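Local coordinates for ABC transporter, periplasmic substrate-binding protein (Thermotoga maritima, PDB 2HPG) that probably binds a solute in the periplasm and delivers it to a tripartite ATP-independent (TRAP) membrane transporter, at residues G85-I93 with A168-L176; Y9-L17 with G65-D73. All blocks are in the same frame, centred on the assembly; numbering follows the deposited sequence.

Interaction 1. Residues G85-I93 with A168-L176; sequences GVMNLAYFI and AWQESIRSL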
# COMPACT_ATOMS: atom_id res chain seq x y z
N GLY A 85 4.64 -2.36 -11.00
CA GLY A 85 4.26 -1.01 -10.60
C GLY A 85 2.88 -0.55 -11.02
O GLY A 85 2.36 0.43 -10.47
N VAL A 86 2.25 -1.27 -11.95
CA VAL A 86 0.87 -0.99 -12.33
C VAL A 86 -0.09 -1.07 -11.12
O VAL A 86 -1.14 -0.40 -11.11
CB VAL A 86 0.40 -1.95 -13.48
CG1 VAL A 86 0.13 -3.32 -12.96
CG2 VAL A 86 -0.85 -1.36 -14.18
N MSE A 87 0.27 -1.84 -10.09
CA MSE A 87 -0.61 -2.04 -8.93
C MSE A 87 -0.61 -0.87 -7.92
O MSE A 87 -1.33 -0.94 -6.92
CB MSE A 87 -0.28 -3.35 -8.24
CG MSE A 87 -0.26 -4.53 -9.21
SE MSE A 87 -0.23 -6.26 -8.42
CE MSE A 87 -1.32 -5.95 -6.84
N ASN A 88 0.16 0.18 -8.18
CA ASN A 88 0.15 1.40 -7.34
C ASN A 88 -0.41 2.61 -8.09
O ASN A 88 -0.35 3.75 -7.61
CB ASN A 88 1.57 1.72 -6.82
CG ASN A 88 1.58 2.12 -5.34
OD1 ASN A 88 0.96 3.11 -4.96
ND2 ASN A 88 2.24 1.33 -4.52
N LEU A 89 -0.97 2.35 -9.27
CA LEU A 89 -1.53 3.42 -10.06
C LEU A 89 -3.00 3.68 -9.71
O LEU A 89 -3.72 2.79 -9.22
CB LEU A 89 -1.32 3.13 -11.57
CG LEU A 89 0.09 3.43 -12.08
CD1 LEU A 89 0.16 3.16 -13.57
CD2 LEU A 89 0.49 4.86 -11.82
N ALA A 90 -3.41 4.92 -9.94
CA ALA A 90 -4.76 5.37 -9.60
C ALA A 90 -5.80 4.45 -10.21
O ALA A 90 -5.69 4.07 -11.35
CB ALA A 90 -5.00 6.82 -10.08
N TYR A 91 -6.78 4.08 -9.39
CA TYR A 91 -7.93 3.23 -9.78
C TYR A 91 -7.63 1.81 -10.25
O TYR A 91 -8.56 1.13 -10.68
CB TYR A 91 -8.86 3.94 -10.79
CG TYR A 91 -9.50 5.14 -10.17
CD1 TYR A 91 -9.03 6.41 -10.46
CD2 TYR A 91 -10.52 5.01 -9.24
CE1 TYR A 91 -9.59 7.52 -9.84
CE2 TYR A 91 -11.09 6.13 -8.63
CZ TYR A 91 -10.63 7.37 -8.95
OH TYR A 91 -11.18 8.48 -8.33
N PHE A 92 -6.38 1.35 -10.13
CA PHE A 92 -6.04 -0.04 -10.48
C PHE A 92 -7.08 -1.07 -10.01
O PHE A 92 -7.54 -1.89 -10.81
CB PHE A 92 -4.62 -0.43 -9.97
CG PHE A 92 -4.32 -1.91 -10.13
CD1 PHE A 92 -3.89 -2.41 -11.36
CD2 PHE A 92 -4.53 -2.79 -9.08
CE1 PHE A 92 -3.66 -3.78 -11.53
CE2 PHE A 92 -4.32 -4.16 -9.24
CZ PHE A 92 -3.86 -4.66 -10.46
N ILE A 93 -7.43 -1.09 -8.73
CA ILE A 93 -8.32 -2.17 -8.26
C ILE A 93 -9.71 -2.02 -8.90
O ILE A 93 -10.45 -3.01 -9.05
CB ILE A 93 -8.41 -2.27 -6.70
CG1 ILE A 93 -8.65 -3.71 -6.27
CG2 ILE A 93 -9.50 -1.39 -6.15
CD1 ILE A 93 -7.41 -4.60 -6.34
N ALA A 168 4.76 6.26 -9.40
CA ALA A 168 3.38 5.78 -9.48
C ALA A 168 2.40 6.75 -8.81
O ALA A 168 1.33 7.05 -9.34
CB ALA A 168 3.25 4.39 -8.89
N TRP A 169 2.78 7.27 -7.65
CA TRP A 169 1.97 8.26 -6.94
C TRP A 169 1.95 9.63 -7.60
O TRP A 169 0.89 10.22 -7.82
CB TRP A 169 2.52 8.47 -5.54
CG TRP A 169 2.71 7.27 -4.69
CD1 TRP A 169 3.89 6.60 -4.50
CD2 TRP A 169 1.76 6.65 -3.79
NE1 TRP A 169 3.72 5.60 -3.57
CE2 TRP A 169 2.42 5.60 -3.13
CE3 TRP A 169 0.41 6.89 -3.50
CZ2 TRP A 169 1.79 4.78 -2.18
CZ3 TRP A 169 -0.22 6.09 -2.55
CH2 TRP A 169 0.47 5.03 -1.92
N GLN A 170 3.14 10.16 -7.89
CA GLN A 170 3.28 11.51 -8.43
C GLN A 170 2.54 11.64 -9.75
O GLN A 170 1.76 12.58 -9.95
CB GLN A 170 4.76 11.88 -8.60
CG GLN A 170 5.57 11.91 -7.32
CD GLN A 170 5.32 13.12 -6.47
OE1 GLN A 170 5.47 14.23 -6.95
NE2 GLN A 170 4.98 12.92 -5.19
N GLU A 171 2.77 10.70 -10.65
CA GLU A 171 2.16 10.73 -11.99
C GLU A 171 0.66 10.52 -11.94
O GLU A 171 -0.05 11.12 -12.71
CB GLU A 171 2.77 9.65 -12.87
CG GLU A 171 4.25 9.85 -13.13
CD GLU A 171 4.52 11.00 -14.07
OE1 GLU A 171 3.60 11.39 -14.83
OE2 GLU A 171 5.67 11.51 -14.04
N SER A 172 0.21 9.65 -11.04
CA SER A 172 -1.22 9.45 -10.81
C SER A 172 -1.93 10.74 -10.37
O SER A 172 -2.92 11.14 -10.99
CB SER A 172 -1.42 8.36 -9.76
OG SER A 172 -1.13 7.08 -10.31
N ILE A 173 -1.42 11.39 -9.33
CA ILE A 173 -2.03 12.61 -8.80
C ILE A 173 -1.96 13.75 -9.80
O ILE A 173 -2.90 14.57 -9.92
CB ILE A 173 -1.39 13.03 -7.45
CG1 ILE A 173 -1.73 12.01 -6.36
CG2 ILE A 173 -1.86 14.42 -7.04
CD1 ILE A 173 -3.20 11.64 -6.26
N ARG A 174 -0.86 13.81 -10.54
CA ARG A 174 -0.73 14.75 -11.66
C ARG A 174 -1.78 14.51 -12.75
O ARG A 174 -2.37 15.44 -13.26
CB ARG A 174 0.68 14.70 -12.25
CG ARG A 174 0.95 15.75 -13.30
CD ARG A 174 2.40 15.69 -13.72
NE ARG A 174 2.69 16.52 -14.90
CZ ARG A 174 2.50 16.13 -16.17
NH1 ARG A 174 1.98 14.95 -16.45
NH2 ARG A 174 2.83 16.95 -17.18
N SER A 175 -2.00 13.25 -13.12
CA SER A 175 -2.96 12.94 -14.17
C SER A 175 -4.41 13.25 -13.77
O SER A 175 -5.24 13.58 -14.63
CB SER A 175 -2.83 11.48 -14.58
OG SER A 175 -3.47 10.66 -13.62
N LEU A 176 -4.72 13.14 -12.47
CA LEU A 176 -6.06 13.48 -11.95
C LEU A 176 -6.35 14.98 -11.98
O LEU A 176 -7.51 15.39 -12.00
CB LEU A 176 -6.23 12.97 -10.52
CG LEU A 176 -6.22 11.45 -10.37
CD1 LEU A 176 -6.57 11.01 -8.95
CD2 LEU A 176 -7.14 10.81 -11.38
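A type II beta turn, running from Leu-89 to Phe-92 and leading into helix 92-95, packs against one side of helix 167-176; the single hydrogen bond between them runs through Ser-172, while Asn-88 and Ala-168 bury the most surface. The backbone N of Ala-90 donates to Ser-172 OG at 3.2 Å, with an angle of 153° at the hydrogen. That hydroxyl spends its own proton inside the helix, giving it to Ala-168 O one turn earlier (OG to O 2.6 Å), almost straight out from the carbonyl. Its first torsion, with OG beside the backbone N (chi1 -73°), directs the oxygen back down the helix and at the same time presents it to the turn. One buried serine oxygen is thus donor and acceptor.

Leu-89 CD2 comes to 3.1 Å from Ser-172 OG and to 3.4 Å from Ala-168 O, a tight fit of a methyl over the polar pair, while Ala-90 CB lies 3.9 Å from Ser-172 CB. Within the turn Phe-92 N closes back on Leu-89 O, and Tyr-91 sits at the N-cap of the short helix. The Tyr-91 ring offers its edge to Leu-176, CE1 to CD2 being 4.4 Å; its hydroxyl bonds Thr-222 O on the long strand 218-234, setting the turn against the sheet in a layout consistent with a periplasmic binding protein fold. Ala-90 O takes a bond from Tyr-302 OH of helix 291-305.

At the other end, where the 3-10 segment 85-88 finishes, Asn-88 CB rests on Ala-168 CB at 3.8 Å. The amide of Asn-88 then reaches over one face of the Trp-169 indole, toward its rim, with the two planes 63° apart. Trp-169 also meets Phe-225 edge-to-face.

Interaction 2. Residues Y9-L17 with G65-D73; sequences YTLRFGHVL and GAPVGWNTD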
# COMPACT_ATOMS: atom_id res chain seq x y z
N TYR A 9 16.59 -19.74 13.25
CA TYR A 9 16.54 -18.71 12.24
C TYR A 9 15.87 -17.50 12.85
O TYR A 9 14.88 -17.64 13.57
CB TYR A 9 15.73 -19.17 11.04
CG TYR A 9 16.16 -20.49 10.45
CD1 TYR A 9 17.13 -20.55 9.47
CD2 TYR A 9 15.56 -21.68 10.85
CE1 TYR A 9 17.51 -21.75 8.91
CE2 TYR A 9 15.93 -22.89 10.29
CZ TYR A 9 16.92 -22.91 9.32
OH TYR A 9 17.32 -24.11 8.75
N THR A 10 16.41 -16.31 12.60
CA THR A 10 15.80 -15.08 13.07
C THR A 10 15.60 -14.15 11.87
O THR A 10 16.51 -14.01 11.04
CB THR A 10 16.64 -14.41 14.17
OG1 THR A 10 16.73 -15.29 15.28
CG2 THR A 10 15.99 -13.12 14.64
N LEU A 11 14.39 -13.61 11.76
CA LEU A 11 14.02 -12.65 10.71
C LEU A 11 13.69 -11.33 11.39
O LEU A 11 12.88 -11.31 12.31
CB LEU A 11 12.80 -13.14 9.91
CG LEU A 11 12.29 -12.20 8.80
CD1 LEU A 11 13.35 -11.99 7.71
CD2 LEU A 11 10.98 -12.73 8.19
N ARG A 12 14.30 -10.24 10.93
CA ARG A 12 13.95 -8.89 11.39
C ARG A 12 13.15 -8.17 10.31
O ARG A 12 13.66 -7.90 9.23
CB ARG A 12 15.21 -8.13 11.77
CG ARG A 12 16.01 -8.92 12.77
CD ARG A 12 17.13 -8.16 13.46
NE ARG A 12 17.70 -9.02 14.49
CZ ARG A 12 18.52 -10.05 14.25
NH1 ARG A 12 18.92 -10.37 13.02
NH2 ARG A 12 18.94 -10.77 15.27
N PHE A 13 11.89 -7.88 10.61
CA PHE A 13 10.96 -7.39 9.62
C PHE A 13 10.55 -5.97 9.93
O PHE A 13 9.95 -5.74 10.97
CB PHE A 13 9.73 -8.28 9.59
CG PHE A 13 8.95 -8.17 8.31
CD1 PHE A 13 9.24 -9.00 7.24
CD2 PHE A 13 7.95 -7.23 8.17
CE1 PHE A 13 8.54 -8.90 6.06
CE2 PHE A 13 7.26 -7.13 6.98
CZ PHE A 13 7.55 -7.97 5.93
N GLY A 14 10.84 -5.03 9.03
CA GLY A 14 10.65 -3.62 9.33
C GLY A 14 9.63 -2.85 8.50
O GLY A 14 9.02 -3.36 7.56
N HIS A 15 9.49 -1.58 8.85
CA HIS A 15 8.58 -0.68 8.17
C HIS A 15 7.11 -1.07 8.32
O HIS A 15 6.31 -0.82 7.43
CB HIS A 15 8.95 -0.54 6.68
CG HIS A 15 10.14 0.33 6.43
ND1 HIS A 15 10.53 0.73 5.17
CD2 HIS A 15 11.02 0.89 7.29
CE1 HIS A 15 11.61 1.48 5.26
NE2 HIS A 15 11.93 1.60 6.54
N VAL A 16 6.73 -1.62 9.47
CA VAL A 16 5.35 -2.04 9.66
C VAL A 16 4.45 -0.90 10.20
O VAL A 16 3.42 -1.18 10.83
CB VAL A 16 5.25 -3.29 10.55
CG1 VAL A 16 6.19 -4.36 10.06
CG2 VAL A 16 5.50 -2.95 12.03
N LEU A 17 4.82 0.34 9.91
CA LEU A 17 4.03 1.52 10.23
C LEU A 17 4.07 1.81 11.74
O LEU A 17 5.05 1.44 12.39
CB LEU A 17 2.61 1.43 9.63
CG LEU A 17 2.56 1.07 8.14
CD1 LEU A 17 1.17 1.20 7.57
CD2 LEU A 17 3.54 1.91 7.32
N GLY A 65 21.33 -10.42 0.95
CA GLY A 65 21.01 -11.72 1.55
C GLY A 65 20.83 -11.72 3.07
O GLY A 65 20.71 -12.78 3.69
N ALA A 66 20.82 -10.52 3.66
CA ALA A 66 20.55 -10.34 5.11
C ALA A 66 19.20 -10.95 5.52
O ALA A 66 18.28 -11.00 4.70
CB ALA A 66 20.59 -8.86 5.46
N PRO A 67 19.07 -11.40 6.78
CA PRO A 67 17.81 -11.93 7.32
C PRO A 67 16.86 -10.80 7.70
O PRO A 67 16.54 -10.59 8.88
CB PRO A 67 18.27 -12.71 8.56
CG PRO A 67 19.47 -11.97 9.03
CD PRO A 67 20.15 -11.42 7.79
N VAL A 68 16.40 -10.10 6.68
CA VAL A 68 15.56 -8.93 6.86
C VAL A 68 14.38 -8.94 5.88
O VAL A 68 14.46 -9.52 4.80
CB VAL A 68 16.39 -7.63 6.71
CG1 VAL A 68 16.74 -7.39 5.26
CG2 VAL A 68 15.63 -6.45 7.28
N GLY A 69 13.28 -8.32 6.29
CA GLY A 69 12.13 -8.14 5.44
C GLY A 69 11.57 -6.75 5.56
O GLY A 69 11.89 -6.02 6.51
N TRP A 70 10.74 -6.36 4.59
CA TRP A 70 10.10 -5.05 4.63
C TRP A 70 8.67 -5.10 4.12
O TRP A 70 8.34 -5.84 3.17
CB TRP A 70 10.88 -4.02 3.79
CG TRP A 70 12.31 -3.96 4.11
CD1 TRP A 70 13.34 -4.56 3.43
CD2 TRP A 70 12.91 -3.26 5.20
NE1 TRP A 70 14.54 -4.29 4.05
CE2 TRP A 70 14.31 -3.49 5.13
CE3 TRP A 70 12.41 -2.47 6.24
CZ2 TRP A 70 15.20 -2.93 6.06
CZ3 TRP A 70 13.30 -1.92 7.16
CH2 TRP A 70 14.68 -2.16 7.06
N ASN A 71 7.84 -4.29 4.76
CA ASN A 71 6.53 -3.91 4.28
C ASN A 71 6.75 -2.78 3.29
O ASN A 71 7.03 -1.66 3.70
CB ASN A 71 5.69 -3.43 5.47
CG ASN A 71 4.36 -2.80 5.06
OD1 ASN A 71 3.53 -3.45 4.43
ND2 ASN A 71 4.12 -1.56 5.49
N THR A 72 6.66 -3.07 2.00
CA THR A 72 6.89 -2.03 0.98
C THR A 72 5.68 -1.97 0.03
O THR A 72 4.58 -2.33 0.44
CB THR A 72 8.23 -2.29 0.26
OG1 THR A 72 8.51 -1.21 -0.64
CG2 THR A 72 8.19 -3.60 -0.49
N ASP A 73 5.86 -1.51 -1.21
CA ASP A 73 4.76 -1.51 -2.18
C ASP A 73 5.26 -1.63 -3.62
O ASP A 73 6.47 -1.65 -3.86
CB ASP A 73 3.91 -0.26 -1.98
CG ASP A 73 4.69 1.01 -2.20
OD1 ASP A 73 5.62 1.04 -3.04
OD2 ASP A 73 4.34 2.00 -1.54
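Parallel beta pairing joins strand 9-14 to strand 68-73 in the N-terminal part of the sheet, where strand 9-14 lies between 42-47 and 68-73, and 218-234 runs antiparallel beyond; this order fits the type II periplasmic binding protein fold. Four backbone hydrogen bonds make the ladder: Arg-12 N to Pro-67 O (3.1 Å), Gly-69 N to Arg-12 O (3.0 Å), Gly-14 N to Gly-69 O (2.9 Å) and Asn-71 N to Gly-14 O (3.2 Å). The strand directions cross at -22°, the usual twist of a sheet.

On one face Phe-13 holds its CG anti to the backbone N (chi1 -160°), which lays the ring over the neighbouring strand, CD1 3.5 Å from Gly-69 CA. A beta carbon on Gly-69 would run into that ring. Phe-27 and Trp-30 of helix 22-37 meet Phe-13 from the same helix layer. With an alanine here instead of Phe-13, the gap above Gly-69 would probably be left unfilled, and Phe-27 and Trp-30 would lose an aromatic partner.

On the other face, with Arg-12 and Val-68, lies Trp-70, packed against helix 58-64. Its six-membered ring turns an edge toward the face of His-15, centroids 4.6 Å apart and planes at 56°, while Val-68 CG2 sits 3.5 Å above one face of the indole. His-15 NE2 is bonded to Glu-56 OE2. Gly-14 fits beside this indole because it lacks a beta carbon, which would strike Trp-70 CZ3.

Gly-69 and Gly-14 each lie across from an aromatic residue, Phe-13 and Trp-70, so the backbone bonds of the ladder run between the Phe-13 ring on one face and the Trp-70 indole on the other.

Both segments of interaction 2 precede those of interaction 1 in sequence, and the two centres are about 26 Å apart, with the middle of the molecule between them. They nevertheless touch: strand 68-73 of interaction 2 runs inward until Asp-73, the N-cap of helix 74-77, packs beside Asn-88 and Trp-169 of interaction 1, with Asp-73 OD2 3.8 Å from Trp-169 CZ2. Strand 218-234 is common to both neighbourhoods, since it pairs with strand 68-73 and also bonds Tyr-91 through Thr-222 and His-224. The strand pair 9-14/68-73 and the turn on helix 167-176 are thus joined through the end of strand 68-73, and the two parts of the molecule share strand 218-234.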